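Local coordinates for protein response regulator (PDB 3N0R) that probably relays general stress signals as a two-component response regulator, its receiver domain controlling a sigma-factor-like domain that acts as an anti-anti-sigma factor, at residues P235-P243 and P254-F262. The protein carries 1 engineered substitution. Residues are numbered along the deposited sequence; the frame is centred on the assembly and turned at random. Where two conformers were deposited one is given.
Sequences PVIFITAFP and PTFLITKPF
Ile239 and Ile258, each modelled in two conformers, lie side by side in the pair described here, on one face of two parallel strands, and point the same way, their CG1 atoms 3.7 Å apart. In Ile258, CG1 sits between its own backbone N and carbonyl carbon (chi1 57°), which brings it alongside Ile239, while its CG2 touches Ile237 CG2, those two side chains crossing at about a right angle. With helix 264-277 and Ile176 of helix 170-182 packed on the same face, these isoleucines form the dense, buried part of the contact. The backbones are laced in alternation: Phe238 N donates to Phe256 O, Ile258 N to Phe238 O at 2.8 Å, Thr240 N to Ile258 O, and Lys260 N to Thr240 O, the last reaching the oxygen from above its carbonyl plane. On the other face Leu257, also modelled twice, bridges two residues, CD1 against Thr240 CG2 and CD2 against Pro243 CB. Farther along that face, the partly exposed Phe238 ring meets Pro254, with CD2 3.6 Å from Pro254 CB. The strand pairing gives way to water at both ends: one molecule links Val236 O to Phe256 N, another joins Ala241 O to Lys260 O. Thr240 OG1, anti to its own N (chi1 177°), accepts from Phe242 N in an ST turn as the chain leaves the strand. The extended Lys260 chain crosses Ile239, CD 3.9 Å from CG2, and carries NZ to salt bridges with Asp212 and Glu169. Pairing of strands four and five of the receiver (CheY-like) fold thus delivers Lys260, from the C-terminal end of the sheet, to the predicted phosphoacceptor Asp212, the lysine preceding a cis-proline, as is characteristic of response regulators.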
loop_
_atom_site.group_PDB
_atom_site.type_symbol
_atom_site.label_atom_id
_atom_site.label_comp_id
_atom_site.label_asym_id
_atom_site.label_seq_id
_atom_site.Cartn_x
_atom_site.Cartn_y
_atom_site.Cartn_z
ATOM N N PRO A 235 4.711 -1.183 -13.154
ATOM C CA PRO A 235 3.832 -1.357 -11.995
ATOM C C PRO A 235 2.386 -0.982 -12.302
ATOM O O PRO A 235 2.129 -0.053 -13.069
ATOM C CB PRO A 235 4.424 -0.399 -10.954
ATOM C CG PRO A 235 5.128 0.642 -11.757
ATOM C CD PRO A 235 5.646 -0.060 -12.981
ATOM N N VAL A 236 1.459 -1.723 -11.701
ATOM C CA VAL A 236 0.032 -1.476 -11.836
ATOM C C VAL A 236 -0.581 -1.270 -10.463
ATOM O O VAL A 236 -0.336 -2.042 -9.538
ATOM C CB VAL A 236 -0.688 -2.639 -12.549
ATOM C CG1 VAL A 236 -2.186 -2.332 -12.711
ATOM C CG2 VAL A 236 -0.042 -2.915 -13.905
ATOM N N ILE A 237 -1.357 -0.201 -10.337
ATOM C CA ILE A 237 -2.135 0.062 -9.140
ATOM C C ILE A 237 -3.602 -0.118 -9.504
ATOM O O ILE A 237 -4.087 0.466 -10.475
ATOM C CB ILE A 237 -1.914 1.492 -8.638
ATOM C CG1 ILE A 237 -0.422 1.745 -8.371
ATOM C CG2 ILE A 237 -2.759 1.753 -7.401
ATOM C CD1 ILE A 237 -0.101 3.183 -8.020
ATOM N N PHE A 238 -4.317 -0.934 -8.736
ATOM C CA PHE A 238 -5.724 -1.183 -9.022
ATOM C C PHE A 238 -6.639 -0.239 -8.267
ATOM O O PHE A 238 -6.401 0.086 -7.107
ATOM C CB PHE A 238 -6.064 -2.647 -8.775
ATOM C CG PHE A 238 -5.417 -3.563 -9.766
ATOM C CD1 PHE A 238 -6.022 -3.823 -10.983
ATOM C CD2 PHE A 238 -4.173 -4.117 -9.508
ATOM C CE1 PHE A 238 -5.411 -4.648 -11.914
ATOM C CE2 PHE A 238 -3.558 -4.942 -10.432
ATOM C CZ PHE A 238 -4.180 -5.212 -11.633
ATOM N N ILE A 239 -7.681 0.197 -8.966
ATOM C CA ILE A 239 -8.673 1.108 -8.423
ATOM C C ILE A 239 -9.965 0.340 -8.156
ATOM O O ILE A 239 -10.444 -0.382 -9.028
ATOM C CB ILE A 239 -8.990 2.222 -9.447
ATOM C CG1 ILE A 239 -7.756 3.078 -9.744
ATOM C CG2 ILE A 239 -10.159 3.075 -8.967
ATOM C CD1 ILE A 239 -7.899 3.912 -11.023
ATOM N N THR A 240 -10.528 0.494 -6.956
ATOM C CA THR A 240 -11.768 -0.198 -6.609
ATOM C C THR A 240 -12.561 0.547 -5.535
ATOM O O THR A 240 -11.988 1.244 -4.690
ATOM C CB THR A 240 -11.488 -1.640 -6.113
ATOM O OG1 THR A 240 -12.720 -2.259 -5.721
ATOM C CG2 THR A 240 -10.527 -1.629 -4.930
ATOM N N ALA A 241 -13.882 0.405 -5.568
ATOM C CA ALA A 241 -14.714 0.951 -4.500
ATOM C C ALA A 241 -14.748 0.043 -3.270
ATOM O O ALA A 241 -15.181 0.469 -2.198
ATOM C CB ALA A 241 -16.130 1.212 -5.000
ATOM N N PHE A 242 -14.294 -1.202 -3.429
ATOM C CA PHE A 242 -14.404 -2.223 -2.380
ATOM C C PHE A 242 -13.087 -2.972 -2.214
ATOM O O PHE A 242 -12.974 -4.156 -2.531
ATOM C CB PHE A 242 -15.571 -3.164 -2.675
ATOM C CG PHE A 242 -16.869 -2.436 -2.831
ATOM C CD1 PHE A 242 -17.553 -1.982 -1.719
ATOM C CD2 PHE A 242 -17.380 -2.151 -4.088
ATOM C CE1 PHE A 242 -18.735 -1.280 -1.855
ATOM C CE2 PHE A 242 -18.572 -1.460 -4.225
ATOM C CZ PHE A 242 -19.240 -1.020 -3.108
ATOM N N PRO A 243 -12.079 -2.270 -1.693
ATOM C CA PRO A 243 -10.732 -2.838 -1.595
ATOM C C PRO A 243 -10.683 -4.107 -0.746
ATOM O O PRO A 243 -9.875 -4.994 -1.005
ATOM C CB PRO A 243 -9.919 -1.704 -0.953
ATOM C CG PRO A 243 -10.933 -0.834 -0.263
ATOM C CD PRO A 243 -12.164 -0.913 -1.123
ATOM N N PRO A 254 -4.020 -7.851 -5.850
ATOM C CA PRO A 254 -3.109 -6.727 -6.106
ATOM C C PRO A 254 -2.136 -6.441 -4.970
ATOM O O PRO A 254 -2.462 -6.609 -3.799
ATOM C CB PRO A 254 -4.058 -5.533 -6.247
ATOM C CG PRO A 254 -5.329 -6.122 -6.711
ATOM C CD PRO A 254 -5.430 -7.445 -6.000
ATOM N N THR A 255 -0.963 -5.939 -5.329
ATOM C CA THR A 255 -0.009 -5.454 -4.350
ATOM C C THR A 255 -0.304 -4.011 -3.968
ATOM O O THR A 255 -0.172 -3.640 -2.800
ATOM C CB THR A 255 1.415 -5.581 -4.895
ATOM O OG1 THR A 255 1.675 -6.962 -5.164
ATOM C CG2 THR A 255 2.458 -5.065 -3.903
ATOM N N PHE A 256 -0.709 -3.211 -4.955
ATOM C CA PHE A 256 -1.002 -1.792 -4.767
ATOM C C PHE A 256 -2.445 -1.526 -5.164
ATOM O O PHE A 256 -2.891 -1.943 -6.231
ATOM C CB PHE A 256 -0.051 -0.912 -5.594
ATOM C CG PHE A 256 1.411 -1.236 -5.398
ATOM C CD1 PHE A 256 2.056 -0.935 -4.204
ATOM C CD2 PHE A 256 2.138 -1.847 -6.414
ATOM C CE1 PHE A 256 3.404 -1.252 -4.026
ATOM C CE2 PHE A 256 3.482 -2.156 -6.245
ATOM C CZ PHE A 256 4.110 -1.863 -5.049
ATOM N N LEU A 257 -3.128 -0.777 -4.302
ATOM C CA LEU A 257 -4.566 -0.587 -4.360
ATOM C C LEU A 257 -4.895 0.861 -3.995
ATOM O O LEU A 257 -4.276 1.432 -3.086
ATOM C CB LEU A 257 -5.227 -1.545 -3.366
ATOM C CG LEU A 257 -6.701 -1.899 -3.529
ATOM C CD1 LEU A 257 -6.959 -2.510 -4.889
ATOM C CD2 LEU A 257 -7.113 -2.861 -2.432
ATOM N N ILE A 258 -5.853 1.449 -4.712
ATOM C CA ILE A 258 -6.424 2.685 -4.217
ATOM C C ILE A 258 -7.933 2.623 -4.277
ATOM O O ILE A 258 -8.542 1.997 -5.156
ATOM C CB ILE A 258 -5.944 3.928 -4.987
ATOM C CG1 ILE A 258 -6.251 3.802 -6.473
ATOM C CG2 ILE A 258 -4.460 4.168 -4.760
ATOM C CD1 ILE A 258 -5.888 5.056 -7.258
ATOM N N THR A 259 -8.539 3.234 -3.270
ATOM C CA THR A 259 -9.980 3.250 -3.146
ATOM C C THR A 259 -10.564 4.476 -3.831
ATOM O O THR A 259 -10.034 5.584 -3.710
ATOM C CB THR A 259 -10.382 3.284 -1.664
ATOM O OG1 THR A 259 -9.786 2.160 -1.002
ATOM C CG2 THR A 259 -11.894 3.235 -1.501
ATOM N N LYS A 260 -11.650 4.266 -4.565
ATOM C CA LYS A 260 -12.470 5.374 -5.056
ATOM C C LYS A 260 -13.747 5.408 -4.208
ATOM O O LYS A 260 -14.270 4.358 -3.852
ATOM C CB LYS A 260 -12.794 5.198 -6.548
ATOM C CG LYS A 260 -13.496 3.885 -6.888
ATOM C CD LYS A 260 -13.945 3.817 -8.346
ATOM C CE LYS A 260 -14.621 2.485 -8.635
ATOM N NZ LYS A 260 -15.124 2.394 -10.035
ATOM N N PRO A 261 -14.243 6.611 -3.853
ATOM C CA PRO A 261 -13.693 7.935 -4.180
ATOM C C PRO A 261 -12.349 8.192 -3.496
ATOM O O PRO A 261 -12.066 7.625 -2.442
ATOM C CB PRO A 261 -14.754 8.898 -3.641
ATOM C CG PRO A 261 -15.413 8.148 -2.536
ATOM C CD PRO A 261 -15.421 6.708 -2.970
ATOM N N PHE A 262 -11.543 9.066 -4.090
ATOM C CA PHE A 262 -10.146 9.214 -3.705
ATOM C C PHE A 262 -9.920 10.133 -2.519
ATOM O O PHE A 262 -10.489 11.212 -2.438
ATOM C CB PHE A 262 -9.329 9.708 -4.903
ATOM C CG PHE A 262 -9.484 8.847 -6.121
ATOM C CD1 PHE A 262 -9.077 7.528 -6.099
ATOM C CD2 PHE A 262 -10.058 9.349 -7.278
ATOM C CE1 PHE A 262 -9.221 6.718 -7.215
ATOM C CE2 PHE A 262 -10.209 8.547 -8.405
ATOM C CZ PHE A 262 -9.792 7.223 -8.367
HETATM O O HOH W 1 -0.723 -4.141 -7.811
HETATM O O HOH W 2 -15.693 3.249 -1.725
#